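Local coordinates for group II chitinase (Ostrinia furnacalis, PDB 6JAW), which probably hydrolyses internal linkages of chitin, acting here as one family 18 catalytic domain excised from a much longer chitin-binding protein, at residues L9-T14 and G343-L348; V195-Y200 and F225-T230; M246-Y251 and K330-I335. All coordinates share one frame; numbering follows the deposited sequence.

How the contacts relate
From the N terminus, strand 8-14 waits for nearly the whole catalytic domain before contact 1 pairs it with strand 342-346, closing a loop of 328 residues. Contacts 2 and 3 both nest inside that loop and follow one another in series. Contact 2 spans 24 residues and sets the start of helix 227-236 against the chain leaving strand 192-195. Contact 3 spans 78 residues and packs helix 325-337 on strand 244-257. Neighbouring strands join them: Val195 pairs with Gly247, and Met344 with Met248. Contact 1 ties the last barrel strand to the first, contacts 2 and 3 set helices against the strands between, and all three touch the ligand BBO.

Contact 1. Residues L9-T14 and G343-L348; sequences LVCYYT and GMIWAL. With BBO (2-[3-(morpholin-4-yl)propyl]-1H-benzo[de]isoquinoline-1,3(2H)-dione), chain B.
A cis peptide between Trp346 and Ala347 ends the strand, and the chain then bends so that Leu348 N reaches Tyr12 O (2.9 Å) in an almost straight bond. Before that kink the two strands run parallel: Val10 N donates to Gly343 O, Ile345 N to Val10 O, and Tyr12 N more loosely to Ile345 O (3.2 Å). The Tyr12 ring lies between two side chains of the second strand. Met344 CG meets its edge in plane at CE1 (3.6 Å), with SD obliquely placed as a Met-aromatic contact. Trp346 brings CZ3 to Tyr12 CD2 (3.5 Å), the planes inclined at 44°. Tyr12 OH is held by Asp124, an acid of the family's DxxDxDxE signature. With CG anti to the backbone N (chi1 -176°), the indole reaches out to the ligand: BBO C17 lies over one of its faces, 3.3 Å from Trp346 NE1, while Thr14 CG2 packs against CZ2. Across the other surface of the strands, Leu348 CG rests on Cys11 CB (3.7 Å); Cys11 SG is disulfide-bonded to Cys36. First strand joined to last closes a TIM barrel, and a tryptophan preceding a cis peptide at this strand end is characteristic of family 18 chitinases.

Contact 2. Residues V195-Y200 and F225-T230; sequences VMTYDY and FNANYT. With NAG (2-acetamido-2-deoxy-beta-D-glucopyranose), chain C; BBO (2-[3-(morpholin-4-yl)propyl]-1H-benzo[de]isoquinoline-1,3(2H)-dione), chain B.
The backbone turns twice after Val195, through inverse gamma turns centred on Met196 and Thr197, and comes within 5.4 Å, Thr197 CA to Ala227 CA, of a helix that Asn226 N-caps by accepting Tyr229 N on OD1. Tyr200 is the main side chain to cross the gap. Its CG is anti to the carbonyl carbon (chi1 -71°), and the ring lies against the turn into the helix, one face over the Phe225-Asn226 backbone with Asn226 CA offset toward the rim. Phe225 CB touches Tyr200 CD1 (3.8 Å). At the far end Tyr200 OH donates to Thr230 OG1 (2.7 Å), which sits at the ring edge in plane; the same OG1 is also hydrogen-bonded to Pro172 O, so this buried hydroxyl is gripped twice. Residues 196-199 (Met-Thr-Tyr-Asp) match the Met-x-Tyr-Asp motif of family 18, at the C-terminal ends of the barrel strands, where BBO binds. Asp199 OD2 faces BBO N02, hydrogen-bonded, though the modelled separation is too short to trust. The threonine's other branch packs tightly, Thr230 CG2 to Val195 CG1 at 3.5 Å, the two side chains lying alongside one another and pointing opposite ways. Thr230 CG2 also meets Thr197 CG2 (3.8 Å), while Thr197 CB abuts Ala227 CB (4.0 Å); Thr197 OG1 is hydrogen-bonded to Gly247 O. On the helix side away from this interface, Asn228 ND2 carries the N-linked NAG through C1.

Contact 3. Residues M246-Y251 and K330-I335; sequences MGMPMY and KKVNFI. With BBO (2-[3-(morpholin-4-yl)propyl]-1H-benzo[de]isoquinoline-1,3(2H)-dione), chain B.
Met246 and Met248 point outward from their strand into helix 325-337, the strand-against-helix packing of a TIM barrel wall. The two segments run almost antiparallel, 176° between their directions, with axes 10.2 Å apart; the helix leads on to strand 342-346, which lies beside strand 244-257 and parallel to it. Met246 carries much of the contact. Its CB already touches the helix, 3.9 Å from Ile335 CG1. Its first two torsions are both extended (chi1 -175°), and the chain runs straight outward to SD, which stands 3.6 Å from Phe334 CD2. This is a Met-aromatic contact of oblique geometry, the sulfur well off the ring normal. A bend at the last torsion (chi3 91°) then carries CE to Lys331 CB (3.6 Å) and close to the backbone oxygen of the same lysine, so the methyl lies against the helix itself. Phe334 and Met246 are both also touched by Ile231 of helix 227-236. Further along the strand, Met248 CG lies beside Lys331 CD (4.0 Å), the two chains passing antiparallel, side by side. Met248 SD approaches Val332, and its CE meets Ile335 CD1 tip to tip (4.2 Å). The outstretched Lys331 side chain crosses the end of Met246 at about a right angle, passes alongside Met248, and brings its ammonium group beside Pro249 CD. The charge is matched by a salt bridge to Asp323, and Ala212 O takes a further bond from it. Further along, beyond the helix contact, Tyr251 turns one ring face to BBO O03. Between helix and strand one water bridges the polar atoms, accepting from Lys331 NZ at 2.7 Å and donating to Gly247 O at 2.9 Å.

Contact 1. Residues L9-T14 and G343-L348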
loop_
_atom_site.group_PDB
_atom_site.type_symbol
_atom_site.label_atom_id
_atom_site.label_comp_id
_atom_site.label_asym_id
_atom_site.label_seq_id
_atom_site.Cartn_x
_atom_site.Cartn_y
_atom_site.Cartn_z
ATOM N N LEU A 9 8.421 7.508 -6.481
ATOM C CA LEU A 9 8.126 7.269 -5.073
ATOM C C LEU A 9 6.650 7.593 -4.927
ATOM O O LEU A 9 6.265 8.766 -4.887
ATOM C CB LEU A 9 8.993 8.123 -4.158
ATOM C CG LEU A 9 9.374 7.468 -2.826
ATOM C CD1 LEU A 9 10.293 8.371 -2.020
ATOM C CD2 LEU A 9 8.148 7.117 -2.019
ATOM N N VAL A 10 5.828 6.555 -4.897
ATOM C CA VAL A 10 4.381 6.704 -4.851
ATOM C C VAL A 10 3.944 6.687 -3.394
ATOM O O VAL A 10 4.173 5.705 -2.681
ATOM C CB VAL A 10 3.693 5.591 -5.648
ATOM C CG1 VAL A 10 2.197 5.779 -5.603
ATOM C CG2 VAL A 10 4.212 5.589 -7.091
ATOM N N CYS A 11 3.324 7.772 -2.945
ATOM C CA CYS A 11 2.932 7.931 -1.550
ATOM C C CYS A 11 1.418 7.883 -1.448
ATOM O O CYS A 11 0.725 8.679 -2.088
ATOM C CB CYS A 11 3.438 9.253 -0.976
ATOM S SG CYS A 11 5.223 9.510 -0.995
ATOM N N TYR A 12 0.905 6.978 -0.626
ATOM C CA TYR A 12 -0.528 6.905 -0.415
ATOM C C TYR A 12 -0.932 7.879 0.681
ATOM O O TYR A 12 -0.349 7.892 1.773
ATOM C CB TYR A 12 -0.968 5.481 -0.084
ATOM C CG TYR A 12 -1.262 4.685 -1.338
ATOM C CD1 TYR A 12 -0.234 4.110 -2.074
ATOM C CD2 TYR A 12 -2.561 4.547 -1.812
ATOM C CE1 TYR A 12 -0.490 3.398 -3.236
ATOM C CE2 TYR A 12 -2.829 3.828 -2.973
ATOM C CZ TYR A 12 -1.786 3.260 -3.679
ATOM O OH TYR A 12 -2.029 2.552 -4.837
ATOM N N TYR A 13 -1.887 8.733 0.354
ATOM C CA TYR A 13 -2.548 9.603 1.308
ATOM C C TYR A 13 -3.897 8.988 1.647
ATOM O O TYR A 13 -4.604 8.502 0.759
ATOM C CB TYR A 13 -2.735 11.007 0.725
ATOM C CG TYR A 13 -3.583 11.900 1.597
ATOM C CD1 TYR A 13 -3.010 12.654 2.611
ATOM C CD2 TYR A 13 -4.958 11.981 1.412
ATOM C CE1 TYR A 13 -3.784 13.460 3.422
ATOM C CE2 TYR A 13 -5.737 12.779 2.217
ATOM C CZ TYR A 13 -5.145 13.518 3.218
ATOM O OH TYR A 13 -5.922 14.318 4.016
ATOM N N THR A 14 -4.255 8.996 2.928
ATOM C CA THR A 14 -5.522 8.431 3.370
ATOM C C THR A 14 -6.359 9.531 4.005
ATOM O O THR A 14 -5.872 10.273 4.865
ATOM C CB THR A 14 -5.297 7.266 4.341
ATOM O OG1 THR A 14 -4.743 7.756 5.568
ATOM C CG2 THR A 14 -4.324 6.245 3.724
ATOM N N GLY A 343 9.446 2.956 -5.729
ATOM C CA GLY A 343 8.894 2.465 -4.488
ATOM C C GLY A 343 7.543 3.074 -4.206
ATOM O O GLY A 343 7.155 4.079 -4.812
ATOM N N MET A 344 6.813 2.454 -3.293
ATOM C CA MET A 344 5.504 2.923 -2.877
ATOM C C MET A 344 5.436 2.768 -1.368
ATOM O O MET A 344 6.006 1.822 -0.814
ATOM C CB MET A 344 4.383 2.130 -3.568
ATOM C CG MET A 344 2.981 2.464 -3.074
ATOM S SD MET A 344 2.410 1.387 -1.739
ATOM C CE MET A 344 1.984 -0.096 -2.659
ATOM N N ILE A 345 4.771 3.699 -0.694
ATOM C CA ILE A 345 4.647 3.622 0.753
ATOM C C ILE A 345 3.182 3.676 1.142
ATOM O O ILE A 345 2.392 4.435 0.569
ATOM C CB ILE A 345 5.448 4.724 1.469
ATOM C CG1 ILE A 345 4.930 6.110 1.089
ATOM C CG2 ILE A 345 6.920 4.568 1.148
ATOM C CD1 ILE A 345 4.632 6.973 2.299
ATOM N N TRP A 346 2.825 2.826 2.096
ATOM C CA TRP A 346 1.555 2.876 2.798
ATOM C C TRP A 346 1.889 3.103 4.264
ATOM O O TRP A 346 2.406 2.196 4.920
ATOM C CB TRP A 346 0.760 1.579 2.627
ATOM C CG TRP A 346 -0.560 1.705 3.282
ATOM C CD1 TRP A 346 -0.843 1.525 4.609
ATOM C CD2 TRP A 346 -1.778 2.121 2.664
ATOM N NE1 TRP A 346 -2.169 1.788 4.846
ATOM C CE2 TRP A 346 -2.767 2.153 3.667
ATOM C CE3 TRP A 346 -2.131 2.460 1.356
ATOM C CZ2 TRP A 346 -4.086 2.508 3.403
ATOM C CZ3 TRP A 346 -3.442 2.818 1.096
ATOM C CH2 TRP A 346 -4.402 2.836 2.114
ATOM N N ALA A 347 1.629 4.302 4.786
ATOM C CA ALA A 347 1.090 5.448 4.066
ATOM C C ALA A 347 1.728 6.697 4.679
ATOM O O ALA A 347 2.397 6.601 5.709
ATOM C CB ALA A 347 -0.437 5.502 4.176
ATOM N N LEU A 348 1.514 7.858 4.053
ATOM C CA LEU A 348 2.176 9.085 4.496
ATOM C C LEU A 348 1.966 9.332 5.984
ATOM O O LEU A 348 2.904 9.688 6.708
ATOM C CB LEU A 348 1.654 10.276 3.689
ATOM C CG LEU A 348 2.223 10.460 2.280
ATOM C CD1 LEU A 348 1.360 11.394 1.449
ATOM C CD2 LEU A 348 3.658 10.977 2.354
HETATM C C10 BBO B . -5.430 -11.319 4.652
HETATM C C13 BBO B . -4.578 -6.472 5.429
HETATM C C15 BBO B . -5.067 -4.132 4.654
HETATM C C17 BBO B . -2.553 -1.473 4.878
HETATM C C01 BBO B . -6.094 -12.502 4.957
HETATM C C02 BBO B . -7.053 -12.537 5.977
HETATM C C03 BBO B . -7.349 -11.379 6.695
HETATM C C04 BBO B . -8.302 -11.367 7.726
HETATM C C05 BBO B . -8.557 -10.172 8.414
HETATM C C06 BBO B . -7.896 -9.004 8.103
HETATM C C07 BBO B . -6.973 -9.023 7.104
HETATM C C08 BBO B . -6.688 -10.201 6.391
HETATM C C09 BBO B . -5.727 -10.183 5.365
HETATM C C11 BBO B . -5.000 -8.887 5.025
HETATM C C12 BBO B . -6.246 -7.734 6.766
HETATM C C14 BBO B . -5.166 -5.623 4.301
HETATM C C16 BBO B . -3.327 -2.590 4.164
HETATM C C18 BBO B . -4.023 -1.915 6.673
HETATM C C19 BBO B . -3.671 -3.377 6.444
HETATM N N01 BBO B . -5.287 -7.703 5.732
HETATM N N02 BBO B . -3.718 -3.712 5.020
HETATM O O01 BBO B . -4.052 -8.873 4.005
HETATM O O02 BBO B . -6.542 -6.576 7.485
HETATM O O03 BBO B . -3.033 -1.090 6.141
#

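Contact 2. Residues V195-Y200 and F225-T230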
loop_
_atom_site.group_PDB
_atom_site.type_symbol
_atom_site.label_atom_id
_atom_site.label_comp_id
_atom_site.label_asym_id
_atom_site.label_seq_id
_atom_site.Cartn_x
_atom_site.Cartn_y
_atom_site.Cartn_z
ATOM N N VAL A 195 2.868 -2.978 -6.335
ATOM C CA VAL A 195 2.772 -4.290 -5.714
ATOM C C VAL A 195 2.793 -4.103 -4.204
ATOM O O VAL A 195 3.750 -3.557 -3.646
ATOM C CB VAL A 195 3.904 -5.209 -6.179
ATOM C CG1 VAL A 195 3.710 -6.579 -5.586
ATOM C CG2 VAL A 195 3.933 -5.272 -7.700
ATOM N N MET A 196 1.724 -4.540 -3.541
ATOM C CA MET A 196 1.565 -4.328 -2.105
ATOM C C MET A 196 2.331 -5.415 -1.350
ATOM O O MET A 196 1.760 -6.312 -0.725
ATOM C CB MET A 196 0.089 -4.309 -1.739
ATOM C CG MET A 196 -0.612 -3.058 -2.240
ATOM S SD MET A 196 -2.367 -3.035 -1.867
ATOM C CE MET A 196 -2.973 -4.183 -3.092
ATOM N N THR A 197 3.662 -5.303 -1.415
ATOM C CA THR A 197 4.575 -6.261 -0.789
ATOM C C THR A 197 4.627 -6.040 0.725
ATOM O O THR A 197 5.659 -5.712 1.305
ATOM C CB THR A 197 5.964 -6.153 -1.410
ATOM O OG1 THR A 197 6.279 -4.776 -1.637
ATOM C CG2 THR A 197 6.037 -6.905 -2.749
ATOM N N TYR A 198 3.472 -6.218 1.358
ATOM C CA TYR A 198 3.342 -6.143 2.809
ATOM C C TYR A 198 2.062 -6.870 3.195
ATOM O O TYR A 198 1.314 -7.343 2.335
ATOM C CB TYR A 198 3.347 -4.697 3.321
ATOM C CG TYR A 198 2.498 -3.739 2.525
ATOM C CD1 TYR A 198 1.111 -3.740 2.640
ATOM C CD2 TYR A 198 3.084 -2.823 1.661
ATOM C CE1 TYR A 198 0.333 -2.862 1.910
ATOM C CE2 TYR A 198 2.314 -1.935 0.927
ATOM C CZ TYR A 198 0.941 -1.958 1.055
ATOM O OH TYR A 198 0.176 -1.074 0.328
ATOM N N ASP A 199 1.825 -6.965 4.503
ATOM C CA ASP A 199 0.752 -7.789 5.058
ATOM C C ASP A 199 0.873 -9.243 4.621
ATOM O O ASP A 199 -0.133 -9.930 4.425
ATOM C CB ASP A 199 -0.628 -7.243 4.688
ATOM C CG ASP A 199 -0.924 -5.926 5.353
ATOM O OD1 ASP A 199 -0.224 -5.566 6.327
ATOM O OD2 ASP A 199 -1.842 -5.239 4.879
ATOM N N TYR A 200 2.102 -9.729 4.448
ATOM C CA TYR A 200 2.283 -11.163 4.266
ATOM C C TYR A 200 1.827 -11.933 5.495
ATOM O O TYR A 200 1.411 -13.092 5.388
ATOM C CB TYR A 200 3.744 -11.483 3.981
ATOM C CG TYR A 200 4.218 -11.047 2.623
ATOM C CD1 TYR A 200 3.963 -11.819 1.501
ATOM C CD2 TYR A 200 4.924 -9.862 2.461
ATOM C CE1 TYR A 200 4.410 -11.428 0.251
ATOM C CE2 TYR A 200 5.378 -9.464 1.218
ATOM C CZ TYR A 200 5.119 -10.252 0.119
ATOM O OH TYR A 200 5.563 -9.860 -1.125
ATOM N N PHE A 225 5.937 -16.126 0.317
ATOM C CA PHE A 225 5.465 -14.988 1.101
ATOM C C PHE A 225 6.637 -14.085 1.482
ATOM O O PHE A 225 6.984 -13.919 2.646
ATOM C CB PHE A 225 4.699 -15.460 2.331
ATOM C CG PHE A 225 3.285 -15.861 2.041
ATOM C CD1 PHE A 225 2.743 -15.678 0.779
ATOM C CD2 PHE A 225 2.487 -16.403 3.034
ATOM C CE1 PHE A 225 1.436 -16.043 0.509
ATOM C CE2 PHE A 225 1.182 -16.771 2.771
ATOM C CZ PHE A 225 0.655 -16.590 1.509
ATOM N N ASN A 226 7.251 -13.503 0.457
ATOM C CA ASN A 226 8.311 -12.527 0.663
ATOM C C ASN A 226 8.407 -11.666 -0.585
ATOM O O ASN A 226 8.028 -12.092 -1.679
ATOM C CB ASN A 226 9.654 -13.198 0.974
ATOM C CG ASN A 226 10.102 -14.135 -0.120
ATOM O OD1 ASN A 226 10.652 -13.702 -1.129
ATOM N ND2 ASN A 226 9.873 -15.432 0.073
ATOM N N ALA A 227 8.906 -10.440 -0.404
ATOM C CA ALA A 227 8.894 -9.473 -1.496
ATOM C C ALA A 227 9.741 -9.938 -2.669
ATOM O O ALA A 227 9.399 -9.670 -3.827
ATOM C CB ALA A 227 9.382 -8.114 -1.001
ATOM N N ASN A 228 10.841 -10.637 -2.398
ATOM C CA ASN A 228 11.720 -11.063 -3.480
ATOM C C ASN A 228 10.996 -12.013 -4.431
ATOM O O ASN A 228 11.063 -11.853 -5.655
ATOM C CB ASN A 228 12.982 -11.712 -2.914
ATOM C CG ASN A 228 13.889 -12.215 -4.000
ATOM O OD1 ASN A 228 14.306 -11.452 -4.858
ATOM N ND2 ASN A 228 14.197 -13.507 -3.979
ATOM N N TYR A 229 10.285 -13.003 -3.888
ATOM C CA TYR A 229 9.503 -13.891 -4.741
ATOM C C TYR A 229 8.409 -13.117 -5.469
ATOM O O TYR A 229 8.217 -13.268 -6.682
ATOM C CB TYR A 229 8.895 -15.026 -3.911
ATOM C CG TYR A 229 8.154 -16.037 -4.760
ATOM C CD1 TYR A 229 6.871 -15.774 -5.231
ATOM C CD2 TYR A 229 8.751 -17.241 -5.122
ATOM C CE1 TYR A 229 6.200 -16.680 -6.025
ATOM C CE2 TYR A 229 8.083 -18.153 -5.916
ATOM C CZ TYR A 229 6.807 -17.864 -6.359
ATOM O OH TYR A 229 6.131 -18.758 -7.144
ATOM N N THR A 230 7.679 -12.280 -4.733
ATOM C CA THR A 230 6.539 -11.577 -5.309
ATOM C C THR A 230 6.951 -10.736 -6.510
ATOM O O THR A 230 6.314 -10.784 -7.570
ATOM C CB THR A 230 5.892 -10.693 -4.247
ATOM O OG1 THR A 230 5.230 -11.513 -3.275
ATOM C CG2 THR A 230 4.894 -9.774 -4.896
HETATM C C1 NAG C . 15.016 -14.118 -4.999
HETATM C C2 NAG C . 16.060 -15.077 -4.402
HETATM C C3 NAG C . 16.731 -15.913 -5.496
HETATM C C4 NAG C . 15.705 -16.574 -6.406
HETATM C C5 NAG C . 14.759 -15.520 -6.960
HETATM C C6 NAG C . 13.666 -16.104 -7.828
HETATM C C7 NAG C . 17.314 -14.527 -2.364
HETATM C C8 NAG C . 18.400 -13.683 -1.774
HETATM N N2 NAG C . 17.066 -14.335 -3.662
HETATM O O3 NAG C . 17.529 -16.910 -4.868
HETATM O O4 NAG C . 16.359 -17.238 -7.482
HETATM O O5 NAG C . 14.116 -14.848 -5.868
HETATM O O6 NAG C . 12.453 -16.294 -7.110
HETATM O O7 NAG C . 16.685 -15.339 -1.695
HETATM C C10 BBO B . -5.430 -11.319 4.652
HETATM C C13 BBO B . -4.578 -6.472 5.429
HETATM C C15 BBO B . -5.067 -4.132 4.654
HETATM C C17 BBO B . -2.553 -1.473 4.878
HETATM C C01 BBO B . -6.094 -12.502 4.957
HETATM C C02 BBO B . -7.053 -12.537 5.977
HETATM C C03 BBO B . -7.349 -11.379 6.695
HETATM C C04 BBO B . -8.302 -11.367 7.726
HETATM C C05 BBO B . -8.557 -10.172 8.414
HETATM C C06 BBO B . -7.896 -9.004 8.103
HETATM C C07 BBO B . -6.973 -9.023 7.104
HETATM C C08 BBO B . -6.688 -10.201 6.391
HETATM C C09 BBO B . -5.727 -10.183 5.365
HETATM C C11 BBO B . -5.000 -8.887 5.025
HETATM C C12 BBO B . -6.246 -7.734 6.766
HETATM C C14 BBO B . -5.166 -5.623 4.301
HETATM C C16 BBO B . -3.327 -2.590 4.164
HETATM C C18 BBO B . -4.023 -1.915 6.673
HETATM C C19 BBO B . -3.671 -3.377 6.444
HETATM N N01 BBO B . -5.287 -7.703 5.732
HETATM N N02 BBO B . -3.718 -3.712 5.020
HETATM O O01 BBO B . -4.052 -8.873 4.005
HETATM O O02 BBO B . -6.542 -6.576 7.485
HETATM O O03 BBO B . -3.033 -1.090 6.141
#

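Contact 3. Residues M246-Y251 and K330-I335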
loop_
_atom_site.group_PDB
_atom_site.type_symbol
_atom_site.label_atom_id
_atom_site.label_comp_id
_atom_site.label_asym_id
_atom_site.label_seq_id
_atom_site.Cartn_x
_atom_site.Cartn_y
_atom_site.Cartn_z
ATOM N N MET A 246 7.534 -1.014 -5.743
ATOM C CA MET A 246 7.467 -1.972 -4.651
ATOM C C MET A 246 6.932 -1.292 -3.398
ATOM O O MET A 246 7.494 -0.291 -2.940
ATOM C CB MET A 246 8.844 -2.566 -4.382
ATOM C CG MET A 246 8.808 -3.657 -3.351
ATOM S SD MET A 246 10.442 -4.345 -3.109
ATOM C CE MET A 246 11.041 -3.313 -1.780
ATOM N N GLY A 247 5.866 -1.849 -2.835
ATOM C CA GLY A 247 5.269 -1.259 -1.651
ATOM C C GLY A 247 6.101 -1.528 -0.409
ATOM O O GLY A 247 6.702 -2.593 -0.251
ATOM N N MET A 248 6.134 -0.539 0.481
ATOM C CA MET A 248 6.833 -0.654 1.747
ATOM C C MET A 248 5.912 -0.144 2.846
ATOM O O MET A 248 5.283 0.918 2.685
ATOM C CB MET A 248 8.149 0.129 1.732
ATOM C CG MET A 248 9.251 -0.574 0.943
ATOM S SD MET A 248 10.537 0.578 0.463
ATOM C CE MET A 248 9.652 1.633 -0.686
ATOM N N PRO A 249 5.781 -0.871 3.951
ATOM C CA PRO A 249 4.824 -0.475 4.988
ATOM C C PRO A 249 5.425 0.521 5.972
ATOM O O PRO A 249 6.555 0.360 6.446
ATOM C CB PRO A 249 4.497 -1.807 5.679
ATOM C CG PRO A 249 5.760 -2.613 5.527
ATOM C CD PRO A 249 6.377 -2.197 4.208
ATOM N N MET A 250 4.655 1.568 6.269
ATOM C CA MET A 250 4.995 2.533 7.305
ATOM C C MET A 250 4.351 2.179 8.639
ATOM O O MET A 250 4.135 3.060 9.478
ATOM C CB MET A 250 4.570 3.944 6.882
ATOM C CG MET A 250 5.042 4.376 5.501
ATOM S SD MET A 250 6.780 4.828 5.452
ATOM C CE MET A 250 7.485 3.323 4.774
ATOM N N TYR A 251 4.021 0.911 8.833
ATOM C CA TYR A 251 3.261 0.461 9.981
ATOM C C TYR A 251 3.703 -0.952 10.312
ATOM O O TYR A 251 4.440 -1.591 9.558
ATOM C CB TYR A 251 1.754 0.488 9.704
ATOM C CG TYR A 251 1.364 -0.492 8.622
ATOM C CD1 TYR A 251 1.423 -0.128 7.282
ATOM C CD2 TYR A 251 0.974 -1.790 8.934
ATOM C CE1 TYR A 251 1.083 -1.024 6.284
ATOM C CE2 TYR A 251 0.635 -2.693 7.946
ATOM C CZ TYR A 251 0.692 -2.300 6.621
ATOM O OH TYR A 251 0.359 -3.182 5.623
ATOM N N LYS A 330 17.793 -1.493 2.735
ATOM C CA LYS A 330 18.002 -2.755 2.030
ATOM C C LYS A 330 16.941 -2.963 0.952
ATOM O O LYS A 330 17.247 -3.416 -0.157
ATOM C CB LYS A 330 17.996 -3.912 3.030
ATOM C CG LYS A 330 18.409 -5.253 2.456
ATOM C CD LYS A 330 19.915 -5.428 2.495
ATOM C CE LYS A 330 20.322 -6.796 1.968
ATOM N NZ LYS A 330 19.719 -7.906 2.757
ATOM N N LYS A 331 15.688 -2.627 1.253
ATOM C CA LYS A 331 14.629 -2.812 0.269
ATOM C C LYS A 331 14.795 -1.867 -0.911
ATOM O O LYS A 331 14.559 -2.256 -2.062
ATOM C CB LYS A 331 13.268 -2.621 0.929
ATOM C CG LYS A 331 12.869 -3.784 1.820
ATOM C CD LYS A 331 11.513 -3.544 2.463
ATOM C CE LYS A 331 11.059 -4.774 3.237
ATOM N NZ LYS A 331 9.643 -4.671 3.696
ATOM N N VAL A 332 15.209 -0.624 -0.653
ATOM C CA VAL A 332 15.404 0.313 -1.752
ATOM C C VAL A 332 16.596 -0.110 -2.604
ATOM O O VAL A 332 16.567 0.007 -3.834
ATOM C CB VAL A 332 15.553 1.748 -1.216
ATOM C CG1 VAL A 332 15.880 2.702 -2.351
ATOM C CG2 VAL A 332 14.262 2.187 -0.531
ATOM N N ASN A 333 17.653 -0.629 -1.976
ATOM C CA ASN A 333 18.756 -1.161 -2.771
ATOM C C ASN A 333 18.293 -2.340 -3.611
ATOM O O ASN A 333 18.744 -2.519 -4.749
ATOM C CB ASN A 333 19.924 -1.554 -1.872
ATOM C CG ASN A 333 20.904 -0.414 -1.682
ATOM O OD1 ASN A 333 21.591 -0.005 -2.620
ATOM N ND2 ASN A 333 20.972 0.110 -0.466
ATOM N N PHE A 334 17.376 -3.142 -3.071
ATOM C CA PHE A 334 16.729 -4.189 -3.852
ATOM C C PHE A 334 15.980 -3.601 -5.046
ATOM O O PHE A 334 16.064 -4.129 -6.162
ATOM C CB PHE A 334 15.796 -4.977 -2.929
ATOM C CG PHE A 334 14.944 -5.996 -3.622
ATOM C CD1 PHE A 334 15.426 -7.271 -3.857
ATOM C CD2 PHE A 334 13.644 -5.694 -3.995
ATOM C CE1 PHE A 334 14.640 -8.224 -4.482
ATOM C CE2 PHE A 334 12.850 -6.637 -4.620
ATOM C CZ PHE A 334 13.348 -7.909 -4.862
ATOM N N ILE A 335 15.257 -2.497 -4.831
ATOM C CA ILE A 335 14.538 -1.829 -5.917
ATOM C C ILE A 335 15.511 -1.384 -7.004
ATOM O O ILE A 335 15.291 -1.615 -8.202
ATOM C CB ILE A 335 13.736 -0.634 -5.363
ATOM C CG1 ILE A 335 12.498 -1.101 -4.594
ATOM C CG2 ILE A 335 13.361 0.340 -6.470
ATOM C CD1 ILE A 335 11.781 0.049 -3.892
HETATM C C10 BBO B . -5.430 -11.319 4.652
HETATM C C13 BBO B . -4.578 -6.472 5.429
HETATM C C15 BBO B . -5.067 -4.132 4.654
HETATM C C17 BBO B . -2.553 -1.473 4.878
HETATM C C01 BBO B . -6.094 -12.502 4.957
HETATM C C02 BBO B . -7.053 -12.537 5.977
HETATM C C03 BBO B . -7.349 -11.379 6.695
HETATM C C04 BBO B . -8.302 -11.367 7.726
HETATM C C05 BBO B . -8.557 -10.172 8.414
HETATM C C06 BBO B . -7.896 -9.004 8.103
HETATM C C07 BBO B . -6.973 -9.023 7.104
HETATM C C08 BBO B . -6.688 -10.201 6.391
HETATM C C09 BBO B . -5.727 -10.183 5.365
HETATM C C11 BBO B . -5.000 -8.887 5.025
HETATM C C12 BBO B . -6.246 -7.734 6.766
HETATM C C14 BBO B . -5.166 -5.623 4.301
HETATM C C16 BBO B . -3.327 -2.590 4.164
HETATM C C18 BBO B . -4.023 -1.915 6.673
HETATM C C19 BBO B . -3.671 -3.377 6.444
HETATM N N01 BBO B . -5.287 -7.703 5.732
HETATM N N02 BBO B . -3.718 -3.712 5.020
HETATM O O01 BBO B . -4.052 -8.873 4.005
HETATM O O02 BBO B . -6.542 -6.576 7.485
HETATM O O03 BBO B . -3.033 -1.090 6.141
HETATM O O HOH W 1 8.088 -4.400 1.498
#